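Local structure of glutamate--LysW ligase ArgX (3VPB) at residues B[112-115]-B[116-120]; B[147-150]-B[151-155]; B[217-220]-B[221-225]. The protein probably catalyses the ATP-dependent joining of glutamate to the C-terminal glutamate of the carrier protein LysW in arginine biosynthesis. One frame throughout, in Å; residues are numbered along the deposited sequence.

Contact 1. Residues B[112-115]-B[116-120]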
loop_
_atom_site.group_PDB
_atom_site.type_symbol
_atom_site.label_atom_id
_atom_site.label_comp_id
_atom_site.label_asym_id
_atom_site.label_seq_id
_atom_site.Cartn_x
_atom_site.Cartn_y
_atom_site.Cartn_z
ATOM N N ALA B 112 -15.119 -13.255 7.333
ATOM C CA ALA B 112 -16.194 -12.677 8.124
ATOM C C ALA B 112 -17.130 -11.775 7.298
ATOM O O ALA B 112 -18.324 -11.748 7.545
ATOM C CB ALA B 112 -15.631 -11.910 9.294
ATOM N N ALA B 113 -16.583 -11.035 6.334
ATOM C CA ALA B 113 -17.407 -10.142 5.482
ATOM C C ALA B 113 -18.456 -10.947 4.697
ATOM O O ALA B 113 -19.653 -10.580 4.632
ATOM C CB ALA B 113 -16.524 -9.316 4.538
ATOM N N LEU B 114 -18.011 -12.063 4.117
ATOM C CA LEU B 114 -18.921 -12.904 3.340
ATOM C C LEU B 114 -20.026 -13.468 4.222
ATOM O O LEU B 114 -21.202 -13.439 3.817
ATOM C CB LEU B 114 -18.185 -13.982 2.538
ATOM C CG LEU B 114 -19.081 -14.822 1.603
ATOM C CD1 LEU B 114 -19.694 -13.979 0.446
ATOM C CD2 LEU B 114 -18.284 -16.000 1.048
ATOM N N LYS B 115 -19.662 -13.970 5.407
ATOM C CA LYS B 115 -20.662 -14.352 6.436
ATOM C C LYS B 115 -21.666 -13.251 6.803
ATOM O O LYS B 115 -22.880 -13.514 6.936
ATOM C CB LYS B 115 -19.976 -14.874 7.693
ATOM C CG LYS B 115 -19.361 -16.238 7.487
ATOM C CD LYS B 115 -18.551 -16.692 8.709
ATOM C CE LYS B 115 -17.791 -17.966 8.346
ATOM N NZ LYS B 115 -16.923 -18.389 9.479
ATOM N N ALA B 116 -21.164 -12.031 6.970
ATOM C CA ALA B 116 -22.024 -10.872 7.228
ATOM C C ALA B 116 -23.040 -10.628 6.115
ATOM O O ALA B 116 -24.217 -10.401 6.399
ATOM C CB ALA B 116 -21.192 -9.598 7.489
ATOM N N TYR B 117 -22.591 -10.660 4.857
ATOM C CA TYR B 117 -23.501 -10.515 3.708
ATOM C C TYR B 117 -24.558 -11.600 3.744
ATOM O O TYR B 117 -25.758 -11.327 3.552
ATOM C CB TYR B 117 -22.746 -10.625 2.355
ATOM C CG TYR B 117 -21.645 -9.603 2.094
ATOM C CD1 TYR B 117 -20.724 -9.812 1.045
ATOM C CD2 TYR B 117 -21.509 -8.445 2.865
ATOM C CE1 TYR B 117 -19.710 -8.892 0.786
ATOM C CE2 TYR B 117 -20.479 -7.526 2.630
ATOM C CZ TYR B 117 -19.588 -7.756 1.571
ATOM O OH TYR B 117 -18.565 -6.881 1.289
ATOM N N GLU B 118 -24.102 -12.829 3.978
ATOM C CA GLU B 118 -24.986 -13.999 4.077
ATOM C C GLU B 118 -26.005 -13.898 5.223
ATOM O O GLU B 118 -27.142 -14.367 5.075
ATOM C CB GLU B 118 -24.168 -15.293 4.174
ATOM C CG GLU B 118 -23.453 -15.633 2.867
ATOM C CD GLU B 118 -22.419 -16.738 2.998
ATOM O OE1 GLU B 118 -22.025 -17.083 4.147
ATOM O OE2 GLU B 118 -22.006 -17.272 1.928
ATOM N N GLN B 119 -25.616 -13.285 6.339
ATOM C CA GLN B 119 -26.507 -13.144 7.506
ATOM C C GLN B 119 -27.576 -12.096 7.288
ATOM O O GLN B 119 -28.704 -12.262 7.752
ATOM C CB GLN B 119 -25.719 -12.789 8.777
ATOM C CG GLN B 119 -25.014 -13.988 9.399
ATOM C CD GLN B 119 -24.130 -13.636 10.588
ATOM O OE1 GLN B 119 -23.211 -14.388 10.932
ATOM N NE2 GLN B 119 -24.407 -12.507 11.227
ATOM N N ARG B 120 -27.197 -11.029 6.586
ATOM C CA ARG B 120 -28.017 -9.836 6.353
ATOM C C ARG B 120 -28.856 -9.915 5.081
ATOM O O ARG B 120 -29.961 -9.384 5.018
ATOM C CB ARG B 120 -27.097 -8.649 6.135
ATOM C CG ARG B 120 -26.689 -7.898 7.319
ATOM C CD ARG B 120 -26.575 -6.444 6.884
ATOM N NE ARG B 120 -27.908 -5.865 6.913
ATOM C CZ ARG B 120 -28.459 -5.359 8.006
ATOM N NH1 ARG B 120 -27.766 -5.311 9.148
ATOM N NH2 ARG B 120 -29.690 -4.884 7.940
#

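Contact 2. Residues B[147-150]-B[151-155]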
loop_
_atom_site.group_PDB
_atom_site.type_symbol
_atom_site.label_atom_id
_atom_site.label_comp_id
_atom_site.label_asym_id
_atom_site.label_seq_id
_atom_site.Cartn_x
_atom_site.Cartn_y
_atom_site.Cartn_z
ATOM N N LYS B 147 -18.456 -10.277 -3.473
ATOM C CA LYS B 147 -17.159 -10.982 -3.604
ATOM C C LYS B 147 -16.057 -10.099 -4.177
ATOM O O LYS B 147 -14.910 -10.162 -3.722
ATOM C CB LYS B 147 -17.312 -12.243 -4.477
ATOM C CG LYS B 147 -17.968 -13.413 -3.743
ATOM C CD LYS B 147 -18.220 -14.611 -4.664
ATOM C CE LYS B 147 -18.212 -15.886 -3.865
ATOM N NZ LYS B 147 -18.957 -17.013 -4.485
ATOM N N THR B 148 -16.393 -9.288 -5.178
ATOM C CA THR B 148 -15.367 -8.431 -5.789
ATOM C C THR B 148 -14.964 -7.295 -4.855
ATOM O O THR B 148 -13.787 -6.962 -4.766
ATOM C CB THR B 148 -15.713 -7.953 -7.226
ATOM O OG1 THR B 148 -14.540 -7.360 -7.808
ATOM C CG2 THR B 148 -16.795 -6.927 -7.211
ATOM N N ILE B 149 -15.915 -6.754 -4.098
ATOM C CA ILE B 149 -15.572 -5.733 -3.096
ATOM C C ILE B 149 -14.669 -6.320 -2.011
ATOM O O ILE B 149 -13.662 -5.713 -1.627
ATOM C CB ILE B 149 -16.844 -5.032 -2.496
ATOM C CG1 ILE B 149 -17.623 -4.286 -3.590
ATOM C CG2 ILE B 149 -16.458 -4.039 -1.334
ATOM C CD1 ILE B 149 -16.841 -3.201 -4.317
ATOM N N ILE B 150 -15.010 -7.504 -1.505
ATOM C CA ILE B 150 -14.147 -8.167 -0.516
ATOM C C ILE B 150 -12.710 -8.281 -1.017
ATOM O O ILE B 150 -11.769 -7.967 -0.290
ATOM C CB ILE B 150 -14.699 -9.554 -0.136
ATOM C CG1 ILE B 150 -15.928 -9.384 0.776
ATOM C CG2 ILE B 150 -13.645 -10.395 0.570
ATOM C CD1 ILE B 150 -16.713 -10.689 0.982
ATOM N N GLU B 151 -12.551 -8.713 -2.266
ATOM C CA GLU B 151 -11.217 -8.868 -2.836
ATOM C C GLU B 151 -10.467 -7.543 -2.902
ATOM O O GLU B 151 -9.270 -7.483 -2.605
ATOM C CB GLU B 151 -11.299 -9.460 -4.260
ATOM C CG GLU B 151 -11.607 -10.947 -4.330
ATOM C CD GLU B 151 -11.466 -11.530 -5.745
ATOM O OE1 GLU B 151 -11.472 -12.773 -5.876
ATOM O OE2 GLU B 151 -11.349 -10.750 -6.709
ATOM N N HIS B 152 -11.168 -6.502 -3.347
ATOM C CA HIS B 152 -10.594 -5.174 -3.421
ATOM C C HIS B 152 -10.156 -4.637 -2.059
ATOM O O HIS B 152 -9.056 -4.073 -1.972
ATOM C CB HIS B 152 -11.543 -4.203 -4.116
ATOM C CG HIS B 152 -11.550 -4.342 -5.614
ATOM N ND1 HIS B 152 -12.159 -5.395 -6.266
ATOM C CD2 HIS B 152 -11.020 -3.558 -6.582
ATOM C CE1 HIS B 152 -11.996 -5.256 -7.574
ATOM N NE2 HIS B 152 -11.302 -4.155 -7.790
ATOM N N ARG B 153 -10.982 -4.822 -1.013
ATOM C CA ARG B 153 -10.589 -4.328 0.317
ATOM C C ARG B 153 -9.318 -5.027 0.827
ATOM O O ARG B 153 -8.519 -4.432 1.564
ATOM C CB ARG B 153 -11.711 -4.479 1.355
ATOM C CG ARG B 153 -13.011 -3.739 1.049
ATOM C CD ARG B 153 -12.957 -2.232 1.303
ATOM N NE ARG B 153 -14.212 -1.644 0.812
ATOM C CZ ARG B 153 -15.346 -1.567 1.501
ATOM N NH1 ARG B 153 -15.398 -1.988 2.754
ATOM N NH2 ARG B 153 -16.432 -1.057 0.921
ATOM N N GLU B 154 -9.136 -6.292 0.449
ATOM C CA GLU B 154 -8.008 -7.078 0.954
ATOM C C GLU B 154 -6.659 -6.543 0.517
ATOM O O GLU B 154 -5.625 -6.898 1.106
ATOM C CB GLU B 154 -8.136 -8.555 0.541
ATOM C CG GLU B 154 -9.193 -9.295 1.317
ATOM C CD GLU B 154 -8.869 -9.370 2.791
ATOM O OE1 GLU B 154 -7.941 -10.133 3.141
ATOM O OE2 GLU B 154 -9.529 -8.666 3.595
ATOM N N LEU B 155 -6.665 -5.708 -0.519
ATOM C CA LEU B 155 -5.434 -5.163 -1.085
ATOM C C LEU B 155 -5.166 -3.713 -0.655
ATOM O O LEU B 155 -4.289 -3.043 -1.201
ATOM C CB LEU B 155 -5.459 -5.297 -2.614
ATOM C CG LEU B 155 -5.055 -6.634 -3.252
ATOM C CD1 LEU B 155 -5.739 -7.824 -2.638
ATOM C CD2 LEU B 155 -5.254 -6.650 -4.773
HETATM O O HOH W 1 -12.969 -9.838 -8.415
HETATM O O HOH W 2 -12.103 -7.920 2.452
#

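Contact 3. Residues B[217-220]-B[221-225]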
loop_
_atom_site.group_PDB
_atom_site.type_symbol
_atom_site.label_atom_id
_atom_site.label_comp_id
_atom_site.label_asym_id
_atom_site.label_seq_id
_atom_site.Cartn_x
_atom_site.Cartn_y
_atom_site.Cartn_z
ATOM N N LYS B 217 -37.592 16.584 16.813
ATOM C CA LYS B 217 -36.984 15.255 16.887
ATOM C C LYS B 217 -35.584 15.288 16.274
ATOM O O LYS B 217 -34.689 14.638 16.768
ATOM C CB LYS B 217 -37.822 14.204 16.157
ATOM C CG LYS B 217 -39.261 14.040 16.666
ATOM C CD LYS B 217 -40.268 13.871 15.511
ATOM C CE LYS B 217 -40.566 15.212 14.804
ATOM N NZ LYS B 217 -40.654 16.401 15.747
ATOM N N LEU B 218 -35.422 16.042 15.191
ATOM C CA LEU B 218 -34.104 16.164 14.533
ATOM C C LEU B 218 -33.112 16.867 15.446
ATOM O O LEU B 218 -31.994 16.386 15.630
ATOM C CB LEU B 218 -34.215 16.921 13.216
ATOM C CG LEU B 218 -32.934 17.090 12.392
ATOM C CD1 LEU B 218 -32.190 15.759 12.196
ATOM C CD2 LEU B 218 -33.259 17.761 11.076
ATOM N N LYS B 219 -33.531 17.997 16.018
ATOM C CA LYS B 219 -32.667 18.765 16.909
ATOM C C LYS B 219 -32.223 17.904 18.090
ATOM O O LYS B 219 -31.049 17.897 18.434
ATOM C CB LYS B 219 -33.375 20.044 17.408
ATOM C CG LYS B 219 -32.663 20.743 18.586
ATOM C CD LYS B 219 -33.697 21.276 19.598
ATOM C CE LYS B 219 -33.230 21.193 21.072
ATOM N NZ LYS B 219 -33.068 19.834 21.725
ATOM N N GLU B 220 -33.176 17.186 18.690
ATOM C CA GLU B 220 -32.941 16.350 19.870
ATOM C C GLU B 220 -31.961 15.232 19.544
ATOM O O GLU B 220 -31.097 14.900 20.352
ATOM C CB GLU B 220 -34.268 15.735 20.344
ATOM C CG GLU B 220 -35.201 16.740 20.960
ATOM C CD GLU B 220 -36.676 16.285 21.014
ATOM O OE1 GLU B 220 -37.049 15.215 20.452
ATOM O OE2 GLU B 220 -37.474 17.028 21.629
ATOM N N THR B 221 -32.116 14.662 18.351
ATOM C CA THR B 221 -31.223 13.599 17.887
ATOM C C THR B 221 -29.796 14.116 17.783
ATOM O O THR B 221 -28.886 13.505 18.347
ATOM C CB THR B 221 -31.677 13.027 16.535
ATOM O OG1 THR B 221 -33.014 12.528 16.673
ATOM C CG2 THR B 221 -30.764 11.895 16.110
ATOM N N VAL B 222 -29.612 15.223 17.052
ATOM C CA VAL B 222 -28.284 15.822 16.869
ATOM C C VAL B 222 -27.663 16.182 18.221
ATOM O O VAL B 222 -26.511 15.834 18.493
ATOM C CB VAL B 222 -28.319 17.079 15.957
ATOM C CG1 VAL B 222 -26.959 17.757 15.873
ATOM C CG2 VAL B 222 -28.808 16.726 14.562
ATOM N N VAL B 223 -28.419 16.880 19.068
ATOM C CA VAL B 223 -27.848 17.343 20.327
ATOM C C VAL B 223 -27.386 16.172 21.200
ATOM O O VAL B 223 -26.291 16.206 21.759
ATOM C CB VAL B 223 -28.772 18.349 21.073
ATOM C CG1 VAL B 223 -28.228 18.665 22.469
ATOM C CG2 VAL B 223 -28.878 19.660 20.249
ATOM N N LYS B 224 -28.211 15.136 21.302
ATOM C CA LYS B 224 -27.857 13.971 22.098
ATOM C C LYS B 224 -26.589 13.286 21.545
ATOM O O LYS B 224 -25.663 12.948 22.300
ATOM C CB LYS B 224 -29.031 13.006 22.164
ATOM C CG LYS B 224 -28.768 11.732 22.980
ATOM C CD LYS B 224 -28.645 12.043 24.458
ATOM C CE LYS B 224 -27.864 10.959 25.212
ATOM N NZ LYS B 224 -27.472 11.451 26.584
ATOM N N ALA B 225 -26.538 13.123 20.225
ATOM C CA ALA B 225 -25.395 12.468 19.555
ATOM C C ALA B 225 -24.066 13.190 19.826
ATOM O O ALA B 225 -23.056 12.580 20.227
ATOM C CB ALA B 225 -25.668 12.358 18.056
#

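Contact 1. Residues B[112-115]-B[116-120]
Lys115 and Leu114 are both met by Glu118, one turn further along helix 110-120. Glu118 OE1 comes to 3.8 Å from Lys115 CA. The side chains of Leu114 and Glu118 slant across each other, with Glu118 OE2 the touching atom, 3.8 Å from Leu114 CG: a van der Waals contact of an acidic group on an aliphatic one. Lys115 O accepts Gln119 N at 2.8 Å in a rather bent bond (138° at the hydrogen). The extended lysine chain runs outward and back toward the N-terminal end of the helix, where NZ makes salt bridges with Glu111 and with Glu36 of the second subunit.

Leu114 has CG anti to the backbone N (chi1 -175°), which puts its isobutyl group on the side of the carbonyl carbon, with Leu114 CD1 4.3 Å from Tyr117 CD1. In the RimK-like ATP-grasp domain this helix packs on strands 104-107 and 164-168 of an antiparallel sheet, with Ala113 and Ala116 on that side.

The tyrosine ring turns one face to the backbone: Ala113 O stands 3.3 Å above the Tyr117 ring plane, displaced toward the rim, while that same oxygen accepts the amide of Tyr117 at 2.9 Å (Tyr117 N to Ala113 O, 165° at the hydrogen). The alpha-helical i to i+4 pattern repeats from Ala116 N to Ala112 O and from Glu118 N to Leu114 O. The Tyr117 hydroxyl hydrogen-bonds to Asp126.

Contact 2. Residues B[147-150]-B[151-155]
His152 and Thr148 run next to each other off the same side of helix 143-153 and form the tight part of this contact. Thr148 O accepts two bonds from the histidine: His152 N at 3.0 Å and His152 ND1 at 2.7 Å, reaching it from opposite faces of the carbonyl plane. The ND1 donor sits 45° out of that plane, whereas the oxygen lies at the edge of the ring, only 10° from the ring plane. Beside it, Ile149 CG2 rests over one face of the Arg153 guanidinium, 3.7 Å from Arg153 NH2, while Arg153 NH1 pairs with Asp126.

Looser, hydrated packing marks the subunit interface: one water joins Thr148 OG1 to Glu151 OE2, yet these side chains also bond Ser138 and Arg200, respectively, of the third subunit. At Ile150 and Glu154, which face helix 110-120, a second water has its O 2.8 Å from Ile150 O and also lies near Glu154 OE2. Replacing His152 by an alanine would probably leave Thr148 O with only the backbone amide from this residue, and Arg153 of the third subunit without its likely histidine partner. Arg153 NE bonds His152 NE2 of the third subunit, and symmetry makes the reverse pair likely; because ND1 donates, NE2 can accept if the ring is neutral.

Contact 3. Residues B[217-220]-B[221-225]
Thr221 places OG1 beside its own backbone N and anti to the carbonyl carbon (chi1 -58°), and this rotation swings the hydroxyl back to the previous turn, where Thr221 OG1 donates to Lys217 O at 2.7 Å. The methyl takes another staggered site, with CG2 anti to the backbone N. Thr221 N also donates to Lys217 O, at 3.0 Å and 151° at the hydrogen. Hydroxyl and amide come to that oxygen from opposite faces of its carbonyl plane, tilted from it by similar amounts, so two bonds grip one polar atom. The OG1 bond by itself fixes the hydroxyl's rotation.

A threonine hydroxyl bonded to the carbonyl four residues back is a familiar way of satisfying a polar side chain within an alpha helix. Here the helix is 216-229 of the ATP-grasp domain, lying against the five-stranded antiparallel sheet: Leu218 and Val222 face Ile238 of strand 233-241, and Thr221 touches Val248 of strand 245-252.

On that side Leu218 CD1 approaches Val222 CG2 to 4.2 Å, one apolar branch alongside another. The straightest of the backbone bonds lies beneath this pair, Val222 N to Leu218 O at 175°. Val222 CG2, beside its backbone N, also comes to 3.4 Å from Leu218 O. Val223 repeats this arrangement one residue on, its CG2 reaching 3.3 Å from Lys219 O. Its amide donates to the same Lys219 O, and Lys224 N donates to Glu220 O at 3.0 Å.

Each of the three contacts lies within one helix, where its two segments are neighbours in sequence, so none closes a loop; they follow in series along the chain, with none enclosing or crossing the next. Contact 1 comes first, on helix 110-120, and contact 2 follows on helix 143-153. These two helices pack together: Ile150 CD1 lies 3.5 Å from Tyr117 CE1, and Ile150 CG1 lies 3.8 Å from Ala113 CB. Contact 3, on helix 216-229, stands apart on another sheet of the same ATP-grasp domain; its nearest atoms are about 19 Å from those of contact 1 and about 23 Å from those of contact 2.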